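Local coordinates for protein RNA-dependent RNA Polymerase (Bombyx mori cytoplasmic polyhedrosis virus, PDB 6TZ0) that catalyses RNA-directed RNA synthesis, carrying out both transcription and replication of the double-stranded RNA genome of the virus, at residues 401-406 with 511-516; 419-424 with 447-452; 553-558 with 645-650; 935-940 with 971-976; 1077-1082 with 1175-1180. All coordinates share one frame; numbering follows the deposited sequence.

Contact 1: 401-406 with 511-516; sequences TDEIAK and YDLNDN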
# COMPACT_ATOMS: atom_id res chain seq x y z
N THR A 401 17.12 3.65 -20.49
CA THR A 401 16.69 5.00 -20.14
C THR A 401 16.10 5.76 -21.33
O THR A 401 15.16 6.55 -21.14
CB THR A 401 17.85 5.80 -19.55
OG1 THR A 401 18.92 5.83 -20.49
CG2 THR A 401 18.33 5.16 -18.27
N ASP A 402 16.59 5.52 -22.54
CA ASP A 402 16.12 6.30 -23.68
C ASP A 402 14.75 5.86 -24.16
O ASP A 402 13.91 6.70 -24.50
CB ASP A 402 17.14 6.22 -24.81
CG ASP A 402 16.83 7.17 -25.94
OD1 ASP A 402 17.04 8.39 -25.76
OD2 ASP A 402 16.37 6.70 -27.00
N GLU A 403 14.49 4.55 -24.17
CA GLU A 403 13.17 4.03 -24.48
C GLU A 403 12.14 4.45 -23.44
O GLU A 403 11.01 4.83 -23.79
CB GLU A 403 13.23 2.51 -24.59
CG GLU A 403 11.91 1.85 -24.93
CD GLU A 403 11.43 2.15 -26.33
OE1 GLU A 403 12.28 2.39 -27.22
OE2 GLU A 403 10.20 2.13 -26.55
N ILE A 404 12.51 4.41 -22.16
CA ILE A 404 11.61 4.84 -21.09
C ILE A 404 11.32 6.33 -21.19
O ILE A 404 10.19 6.76 -20.99
CB ILE A 404 12.16 4.43 -19.71
CG1 ILE A 404 12.13 2.92 -19.55
CG2 ILE A 404 11.34 4.99 -18.58
CD1 ILE A 404 12.84 2.42 -18.33
N ALA A 405 12.33 7.14 -21.56
CA ALA A 405 12.09 8.57 -21.71
C ALA A 405 11.19 8.88 -22.89
O ALA A 405 10.33 9.77 -22.80
CB ALA A 405 13.41 9.31 -21.83
N LYS A 406 11.34 8.12 -23.98
CA LYS A 406 10.42 8.23 -25.11
C LYS A 406 9.00 7.86 -24.71
O LYS A 406 8.04 8.47 -25.19
CB LYS A 406 10.93 7.35 -26.26
CG LYS A 406 10.17 7.44 -27.58
CD LYS A 406 9.20 6.28 -27.77
CE LYS A 406 8.53 6.35 -29.13
NZ LYS A 406 7.54 5.25 -29.31
N TYR A 511 8.49 -2.37 -16.94
CA TYR A 511 7.78 -3.65 -16.97
C TYR A 511 7.37 -4.04 -18.38
O TYR A 511 7.20 -5.23 -18.65
CB TYR A 511 6.52 -3.61 -16.11
CG TYR A 511 6.74 -3.36 -14.65
CD1 TYR A 511 7.47 -4.24 -13.88
CD2 TYR A 511 6.12 -2.30 -14.01
CE1 TYR A 511 7.65 -4.03 -12.54
CE2 TYR A 511 6.29 -2.08 -12.66
CZ TYR A 511 7.06 -2.95 -11.93
OH TYR A 511 7.24 -2.76 -10.59
N ASP A 512 7.21 -3.08 -19.27
CA ASP A 512 6.87 -3.35 -20.66
C ASP A 512 8.08 -3.61 -21.53
O ASP A 512 7.94 -3.75 -22.74
CB ASP A 512 6.08 -2.17 -21.24
CG ASP A 512 4.74 -1.99 -20.57
OD1 ASP A 512 4.17 -3.00 -20.09
OD2 ASP A 512 4.25 -0.85 -20.51
N LEU A 513 9.27 -3.68 -20.94
CA LEU A 513 10.50 -3.83 -21.69
C LEU A 513 11.27 -5.10 -21.34
O LEU A 513 12.27 -5.39 -22.00
CB LEU A 513 11.40 -2.62 -21.47
CG LEU A 513 10.83 -1.27 -21.88
CD1 LEU A 513 11.81 -0.19 -21.53
CD2 LEU A 513 10.52 -1.24 -23.35
N ASN A 514 10.83 -5.84 -20.33
CA ASN A 514 11.47 -7.07 -19.92
C ASN A 514 10.41 -8.12 -19.66
O ASN A 514 9.21 -7.89 -19.82
CB ASN A 514 12.31 -6.89 -18.65
CG ASN A 514 13.50 -6.02 -18.87
OD1 ASN A 514 13.65 -4.98 -18.24
ND2 ASN A 514 14.39 -6.46 -19.75
N ASP A 515 10.87 -9.29 -19.21
CA ASP A 515 10.02 -10.38 -18.76
C ASP A 515 10.40 -10.86 -17.37
O ASP A 515 10.10 -12.00 -17.01
CB ASP A 515 10.07 -11.54 -19.75
CG ASP A 515 11.49 -12.01 -20.03
OD1 ASP A 515 12.45 -11.34 -19.61
OD2 ASP A 515 11.64 -13.08 -20.66
N ASN A 516 11.06 -10.02 -16.58
CA ASN A 516 11.54 -10.44 -15.27
C ASN A 516 10.81 -9.77 -14.12
O ASN A 516 11.41 -9.42 -13.10
CB ASN A 516 13.06 -10.24 -15.18
CG ASN A 516 13.50 -8.84 -15.49
OD1 ASN A 516 12.69 -7.94 -15.64
ND2 ASN A 516 14.81 -8.65 -15.62
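Leu513 sets its CG beside its own backbone N and anti to the carbonyl carbon (chi1 -60°), which sends both methyls at helix 401-409. Glu403 answers with CG trans to its backbone N (chi1 -180°). This is a helix-against-loop contact inside the central polymerase domain. The loop residues 511-516 follow helix 501-508, and one leucine makes the contact from their side. CD2 of Leu513 lies 3.7 Å from CG of Glu403, so the glutamate contributes its aliphatic stem. Its chain then bends at chi2 (69°), and its OE2 has a long, weak ion pair with Arg407, one turn further along the same helix. Ile404 is the buried partner. Its bond to CB does not point at the loop, but CG1 reaches across to the leucine. Ile404 also packs on Phe566 and Val570 of helix 557-573. The contact is thus apolar, with a buried side at Ile404 and a partly exposed one at Glu403. No hydrogen bond joins the two segments. CD1 of Leu513 touches both helix residues: it is 3.7 Å from CG1 of Ile404 and 4.0 Å from CG of Glu403.

Contact 2: 419-424 with 447-452; sequences NFLTTS and NSRIVM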
# COMPACT_ATOMS: atom_id res chain seq x y z
N ASN A 419 -6.36 10.25 -12.38
CA ASN A 419 -6.77 8.85 -12.46
C ASN A 419 -6.15 8.02 -11.35
O ASN A 419 -6.74 7.03 -10.92
CB ASN A 419 -6.40 8.26 -13.81
CG ASN A 419 -7.18 8.88 -14.95
OD1 ASN A 419 -8.36 9.18 -14.81
ND2 ASN A 419 -6.52 9.08 -16.08
N PHE A 420 -4.96 8.40 -10.89
CA PHE A 420 -4.33 7.71 -9.78
C PHE A 420 -5.07 7.98 -8.48
O PHE A 420 -5.10 7.13 -7.59
CB PHE A 420 -2.88 8.17 -9.70
CG PHE A 420 -2.08 7.54 -8.62
CD1 PHE A 420 -1.61 6.24 -8.76
CD2 PHE A 420 -1.77 8.25 -7.48
CE1 PHE A 420 -0.85 5.67 -7.76
CE2 PHE A 420 -1.02 7.68 -6.49
CZ PHE A 420 -0.55 6.40 -6.64
N LEU A 421 -5.66 9.17 -8.35
CA LEU A 421 -6.45 9.45 -7.16
C LEU A 421 -7.81 8.77 -7.21
O LEU A 421 -8.27 8.22 -6.21
CB LEU A 421 -6.61 10.96 -6.97
CG LEU A 421 -5.33 11.69 -6.61
CD1 LEU A 421 -5.62 13.16 -6.55
CD2 LEU A 421 -4.78 11.19 -5.30
N THR A 422 -8.47 8.79 -8.38
CA THR A 422 -9.78 8.15 -8.48
C THR A 422 -9.66 6.63 -8.48
O THR A 422 -10.58 5.94 -8.02
CB THR A 422 -10.51 8.60 -9.75
OG1 THR A 422 -9.74 8.24 -10.90
CG2 THR A 422 -10.75 10.09 -9.74
N THR A 423 -8.56 6.10 -8.98
CA THR A 423 -8.38 4.66 -9.13
C THR A 423 -7.02 4.24 -8.59
O THR A 423 -5.99 4.73 -9.07
CB THR A 423 -8.51 4.24 -10.59
OG1 THR A 423 -9.83 4.54 -11.07
CG2 THR A 423 -8.22 2.76 -10.76
N SER A 424 -7.04 3.36 -7.58
CA SER A 424 -5.86 2.64 -7.08
C SER A 424 -4.79 3.58 -6.51
O SER A 424 -3.64 3.58 -6.95
CB SER A 424 -5.28 1.73 -8.16
OG SER A 424 -4.13 1.04 -7.69
N ASN A 447 -12.22 11.65 4.20
CA ASN A 447 -10.99 10.88 4.20
C ASN A 447 -10.59 10.40 2.81
O ASN A 447 -9.64 9.62 2.70
CB ASN A 447 -11.11 9.69 5.16
CG ASN A 447 -12.31 8.81 4.87
OD1 ASN A 447 -13.08 9.05 3.94
ND2 ASN A 447 -12.47 7.76 5.66
N SER A 448 -11.30 10.82 1.77
CA SER A 448 -10.94 10.43 0.42
C SER A 448 -9.94 11.42 -0.15
O SER A 448 -9.98 12.61 0.14
CB SER A 448 -12.18 10.38 -0.47
OG SER A 448 -12.68 11.68 -0.68
N ARG A 449 -9.03 10.90 -0.99
CA ARG A 449 -8.03 11.76 -1.59
C ARG A 449 -8.61 12.64 -2.69
O ARG A 449 -8.07 13.71 -2.97
CB ARG A 449 -6.89 10.91 -2.14
CG ARG A 449 -6.08 10.25 -1.07
CD ARG A 449 -4.88 9.54 -1.63
NE ARG A 449 -4.09 8.92 -0.58
CZ ARG A 449 -3.14 9.54 0.10
NH1 ARG A 449 -2.85 10.80 -0.16
NH2 ARG A 449 -2.47 8.91 1.05
N ILE A 450 -9.73 12.22 -3.28
CA ILE A 450 -10.25 13.00 -4.40
C ILE A 450 -11.06 14.21 -3.91
O ILE A 450 -11.04 15.26 -4.56
CB ILE A 450 -11.05 12.07 -5.34
CG1 ILE A 450 -11.28 12.75 -6.69
CG2 ILE A 450 -12.35 11.60 -4.73
CD1 ILE A 450 -10.00 12.98 -7.47
N VAL A 451 -11.69 14.13 -2.74
CA VAL A 451 -12.34 15.31 -2.18
C VAL A 451 -11.29 16.27 -1.62
O VAL A 451 -11.41 17.49 -1.76
CB VAL A 451 -13.38 14.89 -1.12
CG1 VAL A 451 -13.93 16.08 -0.36
CG2 VAL A 451 -14.52 14.19 -1.80
N MET A 452 -10.22 15.72 -1.04
CA MET A 452 -9.08 16.52 -0.61
C MET A 452 -8.42 17.24 -1.78
O MET A 452 -7.99 18.39 -1.65
CB MET A 452 -8.08 15.60 0.10
CG MET A 452 -6.74 16.17 0.50
SD MET A 452 -6.63 17.42 1.78
CE MET A 452 -4.98 18.03 1.50
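The guanidinium of Arg449 is gripped at two nitrogens: NH2 bonds to the carbonyl O of Leu492 and NH1 to OD1 of Asn494. These bonds fix the far end of a chain that is extended from CG to NE. Its near end belongs to the contact. CD2 of Leu421 lies 3.8 Å from CB of Arg449 and 4.0 Å from CD, and the two side chains cross at about a right angle. The leucine therefore rests on the aliphatic part of the arginine. Ile450 makes the second half of the contact. Its CG1 is trans to the backbone N (chi1 -164°), and a turn at chi2 brings CD1 toward the other helix. There CD1 meets CG2 of Thr422 at 3.8 Å and CB of Leu421 at 4.0 Å. The C-terminal turn of helix 413-422 thus packs on the first turn of helix 449-455. Both helices belong to the central polymerase domain, and strands 434-437 and 442-446 lie between them in the chain. Ser448 is the N-cap of the second helix; its OG accepts a weak bond from Val451 N at 3.4 Å. No hydrogen bond crosses between the segments. The chemistry implies a division of labour: carbon atoms join the two helix ends, while the buried charge of Arg449 is met by oxygens outside them.

Contact 3: 553-558 with 645-650; sequences ASVTTN and STHHTV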
# COMPACT_ATOMS: atom_id res chain seq x y z
N ALA A 553 12.95 -2.15 5.91
CA ALA A 553 13.81 -1.61 6.95
C ALA A 553 15.28 -1.64 6.56
O ALA A 553 16.09 -0.97 7.22
CB ALA A 553 13.60 -2.39 8.25
N SER A 554 15.64 -2.38 5.52
CA SER A 554 17.03 -2.51 5.12
C SER A 554 17.47 -1.47 4.10
O SER A 554 18.67 -1.20 4.00
CB SER A 554 17.28 -3.90 4.54
OG SER A 554 17.07 -4.92 5.50
N VAL A 555 16.54 -0.89 3.35
CA VAL A 555 16.87 0.11 2.34
C VAL A 555 17.26 1.40 3.06
O VAL A 555 16.41 2.07 3.65
CB VAL A 555 15.71 0.34 1.37
CG1 VAL A 555 16.02 1.47 0.40
CG2 VAL A 555 15.41 -0.93 0.61
N THR A 556 18.54 1.75 3.00
CA THR A 556 19.02 2.97 3.63
C THR A 556 18.77 4.15 2.69
O THR A 556 18.06 4.05 1.69
CB THR A 556 20.49 2.84 4.01
OG1 THR A 556 21.27 2.71 2.82
CG2 THR A 556 20.70 1.60 4.85
N THR A 557 19.36 5.30 3.01
CA THR A 557 19.22 6.47 2.15
C THR A 557 20.09 6.32 0.91
O THR A 557 19.68 6.65 -0.22
CB THR A 557 19.58 7.72 2.95
OG1 THR A 557 18.95 7.66 4.23
CG2 THR A 557 19.07 8.94 2.26
N ASN A 558 21.29 5.78 1.10
CA ASN A 558 22.19 5.52 -0.01
C ASN A 558 21.67 4.41 -0.92
O ASN A 558 21.97 4.41 -2.12
CB ASN A 558 23.57 5.16 0.52
CG ASN A 558 24.24 6.32 1.21
OD1 ASN A 558 24.14 7.45 0.77
ND2 ASN A 558 24.94 6.04 2.30
N SER A 645 6.46 -0.66 -4.70
CA SER A 645 6.75 -1.97 -5.26
C SER A 645 7.71 -1.87 -6.44
O SER A 645 8.58 -2.74 -6.60
CB SER A 645 5.44 -2.65 -5.69
OG SER A 645 5.68 -3.89 -6.30
N THR A 646 7.58 -0.80 -7.22
CA THR A 646 8.45 -0.61 -8.38
C THR A 646 9.89 -0.37 -7.98
O THR A 646 10.78 -0.80 -8.71
CB THR A 646 7.97 0.57 -9.23
OG1 THR A 646 8.08 1.78 -8.48
CG2 THR A 646 6.53 0.37 -9.65
N HIS A 647 10.12 0.28 -6.84
CA HIS A 647 11.48 0.50 -6.36
C HIS A 647 12.21 -0.81 -6.12
O HIS A 647 13.31 -1.03 -6.65
CB HIS A 647 11.47 1.33 -5.09
CG HIS A 647 12.83 1.57 -4.51
ND1 HIS A 647 13.43 0.69 -3.64
CD2 HIS A 647 13.70 2.59 -4.68
CE1 HIS A 647 14.62 1.16 -3.30
NE2 HIS A 647 14.81 2.30 -3.92
N HIS A 648 11.61 -1.70 -5.33
CA HIS A 648 12.26 -2.96 -5.00
C HIS A 648 12.36 -3.86 -6.22
O HIS A 648 13.38 -4.54 -6.39
CB HIS A 648 11.50 -3.67 -3.87
CG HIS A 648 11.39 -2.85 -2.62
ND1 HIS A 648 12.48 -2.48 -1.87
CD2 HIS A 648 10.31 -2.38 -1.97
CE1 HIS A 648 12.08 -1.79 -0.82
NE2 HIS A 648 10.76 -1.71 -0.86
N THR A 649 11.36 -3.83 -7.10
CA THR A 649 11.40 -4.64 -8.32
C THR A 649 12.53 -4.20 -9.25
O THR A 649 13.32 -5.03 -9.71
CB THR A 649 10.06 -4.56 -9.03
OG1 THR A 649 9.02 -4.99 -8.15
CG2 THR A 649 10.07 -5.45 -10.24
N VAL A 650 12.62 -2.89 -9.50
CA VAL A 650 13.66 -2.34 -10.38
C VAL A 650 15.04 -2.58 -9.79
O VAL A 650 15.96 -3.02 -10.50
CB VAL A 650 13.39 -0.85 -10.64
CG1 VAL A 650 14.60 -0.18 -11.24
CG2 VAL A 650 12.24 -0.69 -11.60
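The imidazole rings of His647 and His648 both meet Val555, but differently. CG2 of Val555 sits at the edge of the His648 ring, near its plane, 3.7 Å from CE1. CG1 of Val555 comes to the His647 ring obliquely, 4.0 Å from its CE1. The two rings also adjoin, with ND1 of His648 at the edge of the His647 ring and in its plane. Tyr637 stacks on His647 and meets His648 edge to face, while Tyr563 packs edge to face with His647. The valine has CG1 trans to its backbone N (chi1 175°), and its two methyls divide between the two histidines. The region is consistent with the catalytic palm. Val555 follows strand 541-548, which carries Asp547, and the short helix 551-554, which carries Asp552; the spacing is consistent with polymerase motif A. Helix 644-665 probably corresponds to the motif B helix. NE2 of His648 makes a weak hydrogen bond to OD1 of Asp552, a UTP-site residue, and its nearest side-chain atoms are about 6 Å from those of Asp680, a magnesium-binding residue with no metal bound here. Within the helix, Ser645 O takes two bonds from Thr649, one from N at 3.0 Å and one from OG1 at 2.8 Å. The hydroxyl approaches from above the carbonyl plane, 40° out of it. Two and three residues after Val555, Thr557 and Asn558 pack on the separate chain of viral structural protein 4.

Contact 4: 935-940 with 971-976; sequences TSLEQL and YGLQEK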
# COMPACT_ATOMS: atom_id res chain seq x y z
N THR A 935 -16.54 20.99 -10.34
CA THR A 935 -16.18 21.91 -11.41
C THR A 935 -14.75 22.40 -11.26
O THR A 935 -14.02 22.52 -12.25
CB THR A 935 -17.16 23.08 -11.42
OG1 THR A 935 -18.50 22.59 -11.53
CG2 THR A 935 -16.90 24.02 -12.58
N SER A 936 -14.32 22.66 -10.03
CA SER A 936 -12.93 23.06 -9.81
C SER A 936 -11.97 21.90 -10.02
O SER A 936 -10.83 22.11 -10.44
CB SER A 936 -12.76 23.64 -8.41
OG SER A 936 -12.96 22.64 -7.43
N LEU A 937 -12.41 20.67 -9.73
CA LEU A 937 -11.54 19.52 -9.92
C LEU A 937 -11.35 19.19 -11.39
O LEU A 937 -10.27 18.72 -11.78
CB LEU A 937 -12.11 18.32 -9.17
CG LEU A 937 -11.36 16.99 -9.22
CD1 LEU A 937 -9.95 17.16 -8.72
CD2 LEU A 937 -12.10 15.99 -8.38
N GLU A 938 -12.35 19.46 -12.23
CA GLU A 938 -12.23 19.21 -13.66
C GLU A 938 -11.21 20.10 -14.36
O GLU A 938 -10.86 19.81 -15.51
CB GLU A 938 -13.57 19.40 -14.36
CG GLU A 938 -14.59 18.37 -14.05
CD GLU A 938 -15.88 18.61 -14.79
OE1 GLU A 938 -16.00 19.65 -15.47
OE2 GLU A 938 -16.79 17.76 -14.69
N GLN A 939 -10.74 21.17 -13.73
CA GLN A 939 -9.84 22.11 -14.38
C GLN A 939 -8.38 21.76 -14.18
O GLN A 939 -7.53 22.65 -14.26
CB GLN A 939 -10.11 23.52 -13.86
CG GLN A 939 -11.55 23.95 -13.95
CD GLN A 939 -12.15 23.67 -15.30
OE1 GLN A 939 -13.06 22.87 -15.43
NE2 GLN A 939 -11.61 24.31 -16.33
N LEU A 940 -8.06 20.49 -13.91
CA LEU A 940 -6.70 20.14 -13.54
C LEU A 940 -5.97 19.28 -14.55
O LEU A 940 -4.75 19.14 -14.45
CB LEU A 940 -6.68 19.41 -12.19
CG LEU A 940 -7.14 20.22 -10.97
CD1 LEU A 940 -6.98 19.38 -9.72
CD2 LEU A 940 -6.40 21.52 -10.85
N TYR A 971 -20.90 13.82 -15.09
CA TYR A 971 -21.30 13.59 -13.71
C TYR A 971 -20.43 12.47 -13.14
O TYR A 971 -19.40 12.12 -13.71
CB TYR A 971 -22.80 13.28 -13.67
CG TYR A 971 -23.66 14.45 -14.07
CD1 TYR A 971 -23.24 15.76 -13.89
CD2 TYR A 971 -24.88 14.24 -14.70
CE1 TYR A 971 -24.02 16.82 -14.27
CE2 TYR A 971 -25.67 15.30 -15.09
CZ TYR A 971 -25.23 16.59 -14.87
OH TYR A 971 -26.02 17.65 -15.26
N GLY A 972 -20.81 11.91 -12.00
CA GLY A 972 -20.08 10.78 -11.44
C GLY A 972 -18.92 11.18 -10.56
O GLY A 972 -18.78 10.68 -9.45
N LEU A 973 -18.07 12.08 -11.05
CA LEU A 973 -17.11 12.73 -10.18
C LEU A 973 -17.83 13.61 -9.16
O LEU A 973 -17.44 13.66 -7.99
CB LEU A 973 -16.13 13.54 -11.03
CG LEU A 973 -14.87 14.12 -10.40
CD1 LEU A 973 -14.00 13.00 -9.88
CD2 LEU A 973 -14.11 14.93 -11.43
N GLN A 974 -18.92 14.26 -9.60
CA GLN A 974 -19.89 14.85 -8.67
C GLN A 974 -20.44 13.80 -7.72
O GLN A 974 -20.58 14.06 -6.52
CB GLN A 974 -21.06 15.48 -9.43
CG GLN A 974 -20.71 16.66 -10.30
CD GLN A 974 -21.93 17.29 -10.94
OE1 GLN A 974 -23.06 16.83 -10.74
NE2 GLN A 974 -21.71 18.33 -11.73
N GLU A 975 -20.76 12.61 -8.23
CA GLU A 975 -21.31 11.56 -7.38
C GLU A 975 -20.27 11.04 -6.40
O GLU A 975 -20.60 10.74 -5.25
CB GLU A 975 -21.85 10.41 -8.22
CG GLU A 975 -23.14 10.70 -8.96
CD GLU A 975 -23.66 9.47 -9.68
OE1 GLU A 975 -22.92 8.47 -9.74
OE2 GLU A 975 -24.81 9.49 -10.17
N LYS A 976 -19.01 10.93 -6.83
CA LYS A 976 -17.96 10.43 -5.95
C LYS A 976 -17.69 11.42 -4.81
O LYS A 976 -17.57 11.01 -3.64
CB LYS A 976 -16.70 10.18 -6.76
CG LYS A 976 -15.62 9.39 -6.04
CD LYS A 976 -14.39 9.26 -6.93
CE LYS A 976 -14.64 8.35 -8.12
NZ LYS A 976 -14.78 6.92 -7.72
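Leu937 and Leu973 form the tight part of this contact, and Glu938 lies on its looser side. CD2 of Leu937 reaches the fork of Leu973, at 3.8 Å from CD1, 3.8 Å from CD2 and 3.9 Å from CG. The two side chains cross at about a right angle. Both leucines are buried and point toward the facing segment. The neighbouring glutamate is partly exposed and less closely engaged: CG of Glu938 stands 4.4 Å from CD2 of Leu973. Its carboxylate turns to another partner, with OE2 in a salt bridge to Arg950 of helix 945-958. The contact joins the C-terminal part of helix 927-937 to the first turn of helix 973-979, both in the C-terminal region of the polymerase. Gly972 is the N-cap of the second helix. At its backbone angles (phi 87°) a side chain would press on the carbonyl O of Tyr971. Leu937 is also covered by Ala454 of helix 449-455, which belongs to the polymerase domain. Helix 927-937 also meets a second protein. There OG of Ser936 is hydrogen-bonded to ND2 of Asn64 of the viral structural protein 4 chain, and Thr935 packs on Ile68 of that chain.

Contact 5: 1077-1082 with 1175-1180; sequences ASIRGN and RALYNI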
# COMPACT_ATOMS: atom_id res chain seq x y z
N ALA A 1077 -20.23 -16.32 -24.57
CA ALA A 1077 -20.18 -15.25 -23.58
C ALA A 1077 -21.30 -14.25 -23.79
O ALA A 1077 -21.60 -13.45 -22.89
CB ALA A 1077 -18.83 -14.55 -23.61
N SER A 1078 -21.94 -14.26 -24.96
CA SER A 1078 -23.11 -13.43 -25.18
C SER A 1078 -24.28 -13.88 -24.32
O SER A 1078 -24.79 -13.13 -23.49
CB SER A 1078 -23.50 -13.46 -26.65
OG SER A 1078 -23.98 -14.75 -27.00
N ILE A 1079 -24.70 -15.14 -24.49
CA ILE A 1079 -25.84 -15.61 -23.73
C ILE A 1079 -25.46 -15.89 -22.28
O ILE A 1079 -26.34 -15.98 -21.42
CB ILE A 1079 -26.49 -16.82 -24.43
CG1 ILE A 1079 -25.55 -18.03 -24.51
CG2 ILE A 1079 -26.93 -16.45 -25.83
CD1 ILE A 1079 -25.85 -19.10 -23.49
N ARG A 1080 -24.17 -16.02 -21.99
CA ARG A 1080 -23.76 -16.08 -20.59
C ARG A 1080 -23.67 -14.68 -19.99
O ARG A 1080 -24.45 -14.33 -19.09
CB ARG A 1080 -22.42 -16.82 -20.47
CG ARG A 1080 -21.86 -16.96 -19.06
CD ARG A 1080 -20.71 -16.02 -18.76
NE ARG A 1080 -20.14 -16.29 -17.45
CZ ARG A 1080 -19.18 -17.19 -17.22
NH1 ARG A 1080 -18.70 -17.90 -18.23
NH2 ARG A 1080 -18.71 -17.37 -16.00
N GLY A 1081 -22.74 -13.87 -20.48
CA GLY A 1081 -22.50 -12.57 -19.88
C GLY A 1081 -22.63 -11.39 -20.81
O GLY A 1081 -23.73 -10.98 -21.19
N ASN A 1082 -21.48 -10.84 -21.19
CA ASN A 1082 -21.32 -9.57 -21.86
C ASN A 1082 -21.14 -9.74 -23.37
O ASN A 1082 -21.19 -10.85 -23.90
CB ASN A 1082 -20.14 -8.82 -21.22
CG ASN A 1082 -18.89 -9.68 -21.12
OD1 ASN A 1082 -18.85 -10.81 -21.62
ND2 ASN A 1082 -17.88 -9.17 -20.44
N ARG A 1175 -25.98 -24.45 -30.34
CA ARG A 1175 -24.80 -25.28 -30.14
C ARG A 1175 -24.06 -24.91 -28.86
O ARG A 1175 -23.80 -25.77 -28.01
CB ARG A 1175 -23.89 -25.17 -31.36
CG ARG A 1175 -22.68 -26.10 -31.35
CD ARG A 1175 -21.94 -26.02 -32.67
NE ARG A 1175 -20.81 -26.94 -32.74
CZ ARG A 1175 -19.55 -26.63 -32.42
NH1 ARG A 1175 -19.25 -25.40 -32.02
NH2 ARG A 1175 -18.60 -27.54 -32.51
N ALA A 1176 -23.76 -23.62 -28.69
CA ALA A 1176 -23.10 -23.14 -27.48
C ALA A 1176 -23.98 -23.28 -26.25
O ALA A 1176 -23.47 -23.58 -25.16
CB ALA A 1176 -22.71 -21.68 -27.67
N LEU A 1177 -25.28 -23.09 -26.42
CA LEU A 1177 -26.25 -23.22 -25.34
C LEU A 1177 -26.30 -24.65 -24.81
O LEU A 1177 -26.33 -24.86 -23.60
CB LEU A 1177 -27.64 -22.81 -25.82
CG LEU A 1177 -28.77 -22.97 -24.81
CD1 LEU A 1177 -28.62 -21.98 -23.67
CD2 LEU A 1177 -30.12 -22.79 -25.49
N TYR A 1178 -26.30 -25.63 -25.70
CA TYR A 1178 -26.31 -27.03 -25.29
C TYR A 1178 -24.96 -27.45 -24.74
O TYR A 1178 -24.89 -28.31 -23.85
CB TYR A 1178 -26.70 -27.92 -26.46
CG TYR A 1178 -28.08 -27.69 -27.05
CD1 TYR A 1178 -29.08 -27.04 -26.34
CD2 TYR A 1178 -28.36 -28.10 -28.35
CE1 TYR A 1178 -30.32 -26.82 -26.89
CE2 TYR A 1178 -29.60 -27.88 -28.91
CZ TYR A 1178 -30.57 -27.24 -28.18
OH TYR A 1178 -31.81 -27.02 -28.73
N ASN A 1179 -23.87 -26.85 -25.24
CA ASN A 1179 -22.55 -27.09 -24.66
C ASN A 1179 -22.47 -26.59 -23.23
O ASN A 1179 -21.86 -27.23 -22.38
CB ASN A 1179 -21.47 -26.42 -25.51
CG ASN A 1179 -21.25 -27.11 -26.82
OD1 ASN A 1179 -21.30 -28.33 -26.91
ND2 ASN A 1179 -20.97 -26.33 -27.86
N ILE A 1180 -23.10 -25.44 -22.95
CA ILE A 1180 -23.15 -24.92 -21.59
C ILE A 1180 -23.99 -25.83 -20.70
O ILE A 1180 -23.62 -26.09 -19.54
CB ILE A 1180 -23.67 -23.47 -21.61
CG1 ILE A 1180 -22.57 -22.54 -22.13
CG2 ILE A 1180 -24.18 -23.01 -20.26
CD1 ILE A 1180 -23.02 -21.15 -22.36
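Apolar contacts between Ile1079 and the pair Leu1177 and Ile1180 join the two segments. CD1 of Ile1079 makes both: it is 3.7 Å from CD1 of Ile1180 and 4.0 Å from CD1 of Leu1177. Ile1079 and Ile1180 run past each other in opposing senses, whereas Ile1079 and Leu1177 cross at about a right angle. With chi1 at 63°, CG1 of Ile1079 lies between the backbone N and the carbonyl carbon and carries CD1 to both partners. All three residues are buried. No hydrogen bond joins the two segments. Within them, Gly1081 N bonds to Ala1077 O at 2.7 Å, just where helix 1074-1080 ends, and Ile1180 N bonds to Ala1176 O at 2.9 Å. Arg1080, next to Ile1079, makes a cation-pi contact with Tyr1141. Leu1177 and Ile1180 are three residues apart, so they present neighbouring turns of one helix face. One isoleucine set against such a pair is a plain helix-on-helix packing, here between helices 1074-1080 and 1174-1188 in the C-terminal region.

Contacts 1, 2 and 3 lie in the central polymerase domain; contacts 4 and 5 lie in the C-terminal region. Contact 3 is the one next to the catalytic site. Contact 1 touches it through Tyr511, whose CE1 is 3.6 Å from CG2 of Thr649. Along the chain, contact 2 is nested inside the loop that contact 1 closes, yet their nearest atoms are about 12 Å apart. Contacts 2 and 4 meet directly, with centres about 11 Å apart. There CG1 of Ile450 packs 3.7 Å from CD2 of Leu937, so the polymerase domain and the C-terminal region pack directly on each other here. Contact 5 is remote, its centre about 38 to 48 Å from the others.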